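Local coordinates for periplasmic branched-chain amino acid-binding protein (Burkholderia mallei, PDB 3I09) that probably binds branched-chain amino acids or related small carboxylates in the periplasm for an ABC transporter, and holds acetoacetic acid in this crystal, at residues A[186-191]-A[197-202]; A[131-136]-A[161-166]; A[65-68]-A[74-77]. All coordinates share one frame; numbering follows the deposited sequence.

Contact 1 (A[186-191]-A[197-202]); sequences SFLLQA and QILGLA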
loop_
_atom_site.group_PDB
_atom_site.type_symbol
_atom_site.label_atom_id
_atom_site.label_comp_id
_atom_site.label_asym_id
_atom_site.label_seq_id
_atom_site.Cartn_x
_atom_site.Cartn_y
_atom_site.Cartn_z
ATOM N N SER A 186 -16.355 -16.444 -14.987
ATOM C CA SER A 186 -17.103 -15.647 -15.976
ATOM C C SER A 186 -16.396 -14.324 -16.319
ATOM O O SER A 186 -16.336 -13.919 -17.489
ATOM C CB SER A 186 -18.546 -15.408 -15.531
ATOM O OG SER A 186 -18.594 -14.500 -14.443
ATOM N N PHE A 187 -15.796 -13.693 -15.315
ATOM C CA PHE A 187 -15.039 -12.479 -15.514
ATOM C C PHE A 187 -13.832 -12.728 -16.438
ATOM O O PHE A 187 -13.561 -11.952 -17.365
ATOM C CB PHE A 187 -14.553 -11.911 -14.172
ATOM C CG PHE A 187 -15.623 -11.862 -13.097
ATOM C CD1 PHE A 187 -16.908 -11.436 -13.378
ATOM C CD2 PHE A 187 -15.337 -12.231 -11.807
ATOM C CE1 PHE A 187 -17.886 -11.394 -12.370
ATOM C CE2 PHE A 187 -16.301 -12.171 -10.802
ATOM C CZ PHE A 187 -17.574 -11.758 -11.093
ATOM N N LEU A 188 -13.126 -13.832 -16.207
ATOM C CA LEU A 188 -11.945 -14.132 -17.007
ATOM C C LEU A 188 -12.327 -14.456 -18.458
ATOM O O LEU A 188 -11.658 -14.029 -19.383
ATOM C CB LEU A 188 -11.113 -15.253 -16.354
ATOM C CG LEU A 188 -10.286 -14.910 -15.106
ATOM C CD1 LEU A 188 -9.807 -16.201 -14.436
ATOM C CD2 LEU A 188 -9.111 -14.003 -15.372
ATOM N N LEU A 189 -13.440 -15.149 -18.659
ATOM C CA LEU A 189 -13.906 -15.417 -20.016
ATOM C C LEU A 189 -14.297 -14.134 -20.780
ATOM O O LEU A 189 -14.009 -14.018 -21.974
ATOM C CB LEU A 189 -15.014 -16.446 -20.002
ATOM C CG LEU A 189 -14.482 -17.801 -19.505
ATOM C CD1 LEU A 189 -15.609 -18.829 -19.501
ATOM C CD2 LEU A 189 -13.255 -18.335 -20.306
ATOM N N GLN A 190 -14.900 -13.160 -20.097
ATOM C CA GLN A 190 -15.173 -11.859 -20.708
ATOM C C GLN A 190 -13.894 -11.207 -21.138
ATOM O O GLN A 190 -13.789 -10.756 -22.266
ATOM C CB GLN A 190 -15.875 -10.903 -19.742
ATOM C CG GLN A 190 -17.269 -11.297 -19.436
ATOM C CD GLN A 190 -17.887 -10.403 -18.361
ATOM O OE1 GLN A 190 -17.899 -9.169 -18.509
ATOM N NE2 GLN A 190 -18.405 -11.020 -17.285
ATOM N N ALA A 191 -12.914 -11.182 -20.244
ATOM C CA ALA A 191 -11.603 -10.628 -20.560
ATOM C C ALA A 191 -10.970 -11.364 -21.734
ATOM O O ALA A 191 -10.401 -10.745 -22.615
ATOM C CB ALA A 191 -10.669 -10.651 -19.339
ATOM N N GLN A 197 -4.151 -7.780 -25.333
ATOM C CA GLN A 197 -2.831 -8.369 -25.069
ATOM C C GLN A 197 -2.572 -8.542 -23.567
ATOM O O GLN A 197 -1.990 -9.533 -23.129
ATOM C CB GLN A 197 -1.713 -7.477 -25.639
ATOM C CG GLN A 197 -1.627 -7.452 -27.145
ATOM C CD GLN A 197 -0.759 -6.326 -27.686
ATOM O OE1 GLN A 197 -0.896 -5.186 -27.269
ATOM N NE2 GLN A 197 0.144 -6.647 -28.639
ATOM N N ILE A 198 -3.033 -7.569 -22.780
ATOM C CA ILE A 198 -2.758 -7.497 -21.351
ATOM C C ILE A 198 -4.075 -7.559 -20.564
ATOM O O ILE A 198 -5.019 -6.808 -20.862
ATOM C CB ILE A 198 -2.037 -6.166 -21.010
ATOM C CG1 ILE A 198 -0.791 -5.954 -21.891
ATOM C CG2 ILE A 198 -1.724 -6.072 -19.494
ATOM C CD1 ILE A 198 0.286 -7.087 -21.789
ATOM N N LEU A 199 -4.112 -8.436 -19.556
ATOM C CA LEU A 199 -5.141 -8.436 -18.517
ATOM C C LEU A 199 -4.608 -7.724 -17.294
ATOM O O LEU A 199 -3.689 -8.219 -16.619
ATOM C CB LEU A 199 -5.547 -9.871 -18.148
ATOM C CG LEU A 199 -6.640 -10.084 -17.072
ATOM C CD1 LEU A 199 -7.930 -9.446 -17.507
ATOM C CD2 LEU A 199 -6.884 -11.560 -16.805
ATOM N N GLY A 200 -5.142 -6.543 -17.025
ATOM C CA GLY A 200 -4.682 -5.703 -15.917
ATOM C C GLY A 200 -5.498 -6.103 -14.702
ATOM O O GLY A 200 -6.727 -6.038 -14.709
ATOM N N LEU A 201 -4.809 -6.572 -13.680
ATOM C CA LEU A 201 -5.425 -6.979 -12.426
ATOM C C LEU A 201 -5.504 -5.809 -11.466
ATOM O O LEU A 201 -4.537 -5.515 -10.740
ATOM C CB LEU A 201 -4.594 -8.089 -11.802
ATOM C CG LEU A 201 -4.500 -9.333 -12.676
ATOM C CD1 LEU A 201 -3.530 -10.352 -12.054
ATOM C CD2 LEU A 201 -5.882 -9.948 -12.910
ATOM N N ALA A 202 -6.619 -5.075 -11.523
ATOM C CA ALA A 202 -6.835 -3.911 -10.660
ATOM C C ALA A 202 -7.503 -4.400 -9.383
ATOM O O ALA A 202 -8.667 -4.088 -9.078
ATOM C CB ALA A 202 -7.710 -2.835 -11.398
#
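Ala191 and Leu199 mark the closest approach of helix 186-191 to strand 198-202, their CA atoms 7.1 Å apart across a helix-on-sheet interface. The two elements are the second half of a beta-alpha-beta crossover in the type I periplasmic binding protein fold: the chain leaves edge strand 170-177, passes over strand 142-148 as helix 185-193, and returns as strand 198-202 in the same parallel sheet. There Leu199 pairs with the next strand through backbone hydrogen bonds to Lys225 and Ala227. Leu199 supplies the strand's half of the contact. Its CG stands anti to the backbone N (chi1 -179°), and the fork beyond it presents one methyl to each of two helix residues. CD1 meets Ala191 CB at 3.5 Å, where the small side chain points toward the strand. Leu188, one turn earlier, starts out alongside the strand instead of at it, and its CD2 arm makes the approach. The two leucine side chains cross at about a right angle. All three residues are buried, and the contact is wholly apolar. Phe144 of strand 142-148 also touches Ala191, while Ala214 and Ala215 of helix 205-217 pack on Leu188, placing this small cluster between two helices and the sheet. The other methyl of Leu199, CD2, ends 3.6 Å from Leu188 CD2.

Contact 2 (A[131-136]-A[161-166]); sequences TGSAVV and ADVVKA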
loop_
_atom_site.group_PDB
_atom_site.type_symbol
_atom_site.label_atom_id
_atom_site.label_comp_id
_atom_site.label_asym_id
_atom_site.label_seq_id
_atom_site.Cartn_x
_atom_site.Cartn_y
_atom_site.Cartn_z
ATOM N N THR A 131 4.315 -0.036 -13.287
ATOM C CA THR A 131 3.959 -1.263 -13.988
ATOM C C THR A 131 3.233 -0.986 -15.298
ATOM O O THR A 131 3.552 -1.587 -16.336
ATOM C CB THR A 131 3.102 -2.134 -13.079
ATOM O OG1 THR A 131 3.878 -2.423 -11.896
ATOM C CG2 THR A 131 2.716 -3.443 -13.775
ATOM N N GLY A 132 2.287 -0.070 -15.268
ATOM C CA GLY A 132 1.601 0.341 -16.488
ATOM C C GLY A 132 2.538 0.824 -17.572
ATOM O O GLY A 132 2.517 0.294 -18.665
ATOM N N SER A 133 3.388 1.808 -17.260
ATOM C CA SER A 133 4.342 2.334 -18.237
ATOM C C SER A 133 5.258 1.279 -18.771
ATOM O O SER A 133 5.521 1.256 -19.971
ATOM C CB SER A 133 5.219 3.443 -17.669
ATOM O OG SER A 133 4.431 4.479 -17.135
ATOM N N ALA A 134 5.769 0.437 -17.873
ATOM C CA ALA A 134 6.752 -0.576 -18.221
ATOM C C ALA A 134 6.161 -1.612 -19.198
ATOM O O ALA A 134 6.797 -1.959 -20.209
ATOM C CB ALA A 134 7.307 -1.257 -16.967
ATOM N N VAL A 135 4.953 -2.067 -18.920
ATOM C CA VAL A 135 4.302 -3.061 -19.771
ATOM C C VAL A 135 3.966 -2.456 -21.150
ATOM O O VAL A 135 4.231 -3.094 -22.177
ATOM C CB VAL A 135 3.070 -3.664 -19.087
ATOM C CG1 VAL A 135 2.256 -4.582 -20.022
ATOM C CG2 VAL A 135 3.476 -4.434 -17.827
ATOM N N VAL A 136 3.430 -1.240 -21.185
ATOM C CA VAL A 136 3.097 -0.596 -22.479
ATOM C C VAL A 136 4.382 -0.372 -23.279
ATOM O O VAL A 136 4.418 -0.621 -24.496
ATOM C CB VAL A 136 2.335 0.744 -22.312
ATOM C CG1 VAL A 136 2.097 1.403 -23.693
ATOM C CG2 VAL A 136 1.062 0.521 -21.621
ATOM N N ALA A 161 -5.418 3.010 -16.715
ATOM C CA ALA A 161 -5.984 3.332 -18.027
ATOM C C ALA A 161 -5.409 4.633 -18.582
ATOM O O ALA A 161 -5.082 4.731 -19.793
ATOM C CB ALA A 161 -7.531 3.394 -17.995
ATOM N N ASP A 162 -5.304 5.632 -17.724
ATOM C CA ASP A 162 -4.725 6.928 -18.128
ATOM C C ASP A 162 -3.273 6.779 -18.585
ATOM O O ASP A 162 -2.892 7.344 -19.623
ATOM C CB ASP A 162 -4.804 7.958 -17.014
ATOM C CG ASP A 162 -6.230 8.470 -16.764
ATOM O OD1 ASP A 162 -7.145 8.274 -17.613
ATOM O OD2 ASP A 162 -6.435 9.065 -15.689
ATOM N N VAL A 163 -2.466 6.001 -17.854
ATOM C CA VAL A 163 -1.067 5.739 -18.266
ATOM C C VAL A 163 -0.976 4.987 -19.585
ATOM O O VAL A 163 -0.203 5.381 -20.486
ATOM C CB VAL A 163 -0.285 5.011 -17.157
ATOM C CG1 VAL A 163 1.091 4.522 -17.647
ATOM C CG2 VAL A 163 -0.137 5.914 -15.982
ATOM N N VAL A 164 -1.781 3.927 -19.723
ATOM C CA VAL A 164 -1.835 3.166 -20.960
ATOM C C VAL A 164 -2.127 4.077 -22.161
ATOM O O VAL A 164 -1.399 4.061 -23.176
ATOM C CB VAL A 164 -2.857 1.989 -20.877
ATOM C CG1 VAL A 164 -3.096 1.356 -22.290
ATOM C CG2 VAL A 164 -2.341 0.923 -19.893
ATOM N N LYS A 165 -3.167 4.887 -22.045
ATOM C CA LYS A 165 -3.537 5.795 -23.131
ATOM C C LYS A 165 -2.466 6.860 -23.402
ATOM O O LYS A 165 -2.147 7.138 -24.557
ATOM C CB LYS A 165 -4.899 6.420 -22.865
ATOM C CG LYS A 165 -6.062 5.426 -22.886
ATOM C CD LYS A 165 -7.333 6.052 -22.279
ATOM C CE LYS A 165 -8.417 5.023 -21.989
ATOM N NZ LYS A 165 -9.557 5.603 -21.169
ATOM N N ALA A 166 -1.906 7.446 -22.351
ATOM C CA ALA A 166 -0.821 8.417 -22.486
ATOM C C ALA A 166 0.395 7.860 -23.232
ATOM O O ALA A 166 1.114 8.621 -23.864
ATOM C CB ALA A 166 -0.378 8.903 -21.137
#
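Val163 sits opposite Gly132, with their CA atoms 6.3 Å apart, where helices 131-136 and 161-166 run side by side in the same general direction. Their axes come within 8.8 Å and cross at -33°, a close spacing consistent with glycine at the near point. Ala161 begins the segment against Phe145 of strand 142-148, and Val163 is the first residue to reach across. A chi1 of 170° swings its CG1 away from the backbone N and directs that methyl at the helix backbone where Gly132 has no side chain: CG1 is 4.0 Å from Gly132 C and 3.6 Å from Ser133 N. The same methyl lies 3.4 Å from Ser133 OG in van der Waals contact; the hydroxyl's hydrogen bond is to Lys129 O in its own helix. Val164 follows, about 100° further round the helix and facing the sheet side of the groove. Its CG2 touches Val136 CG2 at 3.8 Å, and Val136 CG2 also comes to 4.0 Å from Val164 CA, the two side chains crossing obliquely. Lys165 then turns away from the partner helix and packs on Val171. Asn167, just beyond, touches Ser133 and Val136, and its ND2 is hydrogen-bonded to Val163 O. Beneath the pair, Trp143 of strand 142-148 packs against both Val136 and Val164; the two helices thus lie next to each other on one face of the four-stranded parallel sheet, the face opposite helix 185-193.

Contact 3 (A[65-68]-A[74-77]); sequences EWMD and LLVG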
loop_
_atom_site.group_PDB
_atom_site.type_symbol
_atom_site.label_atom_id
_atom_site.label_comp_id
_atom_site.label_asym_id
_atom_site.label_seq_id
_atom_site.Cartn_x
_atom_site.Cartn_y
_atom_site.Cartn_z
ATOM N N GLU A 65 -14.620 6.751 17.946
ATOM C CA GLU A 65 -14.616 6.397 19.350
ATOM C C GLU A 65 -13.247 6.603 20.001
ATOM O O GLU A 65 -13.156 7.172 21.089
ATOM C CB GLU A 65 -15.079 4.955 19.550
ATOM C CG GLU A 65 -15.153 4.461 20.993
ATOM C CD GLU A 65 -14.862 2.962 21.087
ATOM O OE1 GLU A 65 -15.332 2.202 20.199
ATOM O OE2 GLU A 65 -14.119 2.551 22.024
ATOM N N TRP A 66 -12.182 6.113 19.387
ATOM C CA TRP A 66 -10.852 6.321 19.953
ATOM C C TRP A 66 -10.484 7.819 20.054
ATOM O O TRP A 66 -9.863 8.280 21.023
ATOM C CB TRP A 66 -9.784 5.595 19.121
ATOM C CG TRP A 66 -9.755 4.090 19.205
ATOM C CD1 TRP A 66 -10.359 3.282 20.129
ATOM C CD2 TRP A 66 -9.059 3.231 18.309
ATOM N NE1 TRP A 66 -10.059 1.958 19.860
ATOM C CE2 TRP A 66 -9.257 1.909 18.747
ATOM C CE3 TRP A 66 -8.268 3.457 17.180
ATOM C CZ2 TRP A 66 -8.686 0.810 18.086
ATOM C CZ3 TRP A 66 -7.710 2.367 16.518
ATOM C CH2 TRP A 66 -7.913 1.053 16.996
HETATM N N MSE A 67 -10.840 8.578 19.044
HETATM C CA MSE A 67 -10.513 10.006 19.043
HETATM C C MSE A 67 -11.307 10.764 20.109
HETATM O O MSE A 67 -10.766 11.634 20.769
HETATM C CB MSE A 67 -10.805 10.585 17.667
HETATM C CG MSE A 67 -9.817 10.113 16.648
HETATM SE SE MSE A 67 -10.213 10.732 14.858
HETATM C CE MSE A 67 -8.918 9.643 13.910
ATOM N N ASP A 68 -12.585 10.422 20.256
ATOM C CA ASP A 68 -13.503 11.167 21.123
ATOM C C ASP A 68 -13.389 10.777 22.587
ATOM O O ASP A 68 -13.531 11.641 23.439
ATOM C CB ASP A 68 -14.959 10.964 20.683
ATOM C CG ASP A 68 -15.318 11.771 19.445
ATOM O OD1 ASP A 68 -14.504 12.638 19.018
ATOM O OD2 ASP A 68 -16.406 11.518 18.882
ATOM N N LEU A 74 -2.375 9.276 17.359
ATOM C CA LEU A 74 -2.113 8.867 15.962
ATOM C C LEU A 74 -3.061 7.737 15.568
ATOM O O LEU A 74 -3.186 6.743 16.300
ATOM C CB LEU A 74 -0.680 8.347 15.794
ATOM C CG LEU A 74 -0.329 7.655 14.461
ATOM C CD1 LEU A 74 -0.405 8.644 13.275
ATOM C CD2 LEU A 74 1.060 6.957 14.507
ATOM N N LEU A 75 -3.671 7.887 14.395
ATOM C CA LEU A 75 -4.383 6.807 13.712
ATOM C C LEU A 75 -3.538 6.308 12.555
ATOM O O LEU A 75 -3.173 7.071 11.624
ATOM C CB LEU A 75 -5.754 7.256 13.233
ATOM C CG LEU A 75 -6.593 6.214 12.503
ATOM C CD1 LEU A 75 -6.912 5.028 13.444
ATOM C CD2 LEU A 75 -7.889 6.853 11.882
ATOM N N VAL A 76 -3.189 5.029 12.623
ATOM C CA VAL A 76 -2.485 4.349 11.548
ATOM C C VAL A 76 -3.510 3.551 10.774
ATOM O O VAL A 76 -4.135 2.647 11.325
ATOM C CB VAL A 76 -1.379 3.403 12.026
ATOM C CG1 VAL A 76 -0.661 2.741 10.795
ATOM C CG2 VAL A 76 -0.355 4.195 12.902
ATOM N N GLY A 77 -3.642 3.877 9.493
ATOM C CA GLY A 77 -4.598 3.239 8.597
ATOM C C GLY A 77 -3.934 2.069 7.898
ATOM O O GLY A 77 -2.875 2.198 7.278
#
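Leu75 points from its strand at helix 65-68 and fits between the ends of Trp66 and Met67; the latter is selenomethionine in this crystal. At the base of the leucine, CB lies 4.0 Å from Met67 CE. CG lies trans to N (chi1 180°), which carries the branch out from the strand toward the helix. There the two methyls part company. CD2 packs on Met67 CE at 3.6 Å, the end of a chain extended beyond CG that begins alongside the strand and approaches it with its terminal methyl. CD1 goes to the indole, 4.1 Å from Trp66 CZ3, and lies at the ring's edge near its plane, not over a face. Both helix side chains cross the leucine at roughly right angles. Helix 56-69 and strand 72-77 complete a beta-alpha-beta crossover of the Rossmann-like lobe: from strand 43-51 the chain passes over strand 5-11 and comes back in on its other side. Trp66 bridges this step, touching Val48 and Ala50 on the first strand and Ile10 on the one passed over, while Trp66 and Leu72 share a backbone hydrogen bond where the chain leaves the helix for the strand. Ile10, Met87 and Tyr98 pack round Leu75. Met67 also rests on Val90, Ala91 and Lys94 of helix 81-94, and Lys94 NZ forms a salt bridge with Asp68 OD1.

From the N terminus the three contacts close in series, with none nested or crossed. Contact 3 closes a short helix-turn-strand loop in the first lobe; its strand leads directly to Thr79, Asn80 and Ser81 of the acetoacetic acid pocket. Contact 2 closes a longer loop in the second lobe, pairing two helices that enclose strand 142-148 in sequence. Contact 1 then closes another short helix-to-strand return on the other face of that sheet, before Ala204 of the pocket. Contacts 1 and 2 meet through the sheet, where Ile198 CD1 lies 3.6 Å from Val135 CG1. Contact 3 is remote, its centre about 38 and 37 Å from theirs.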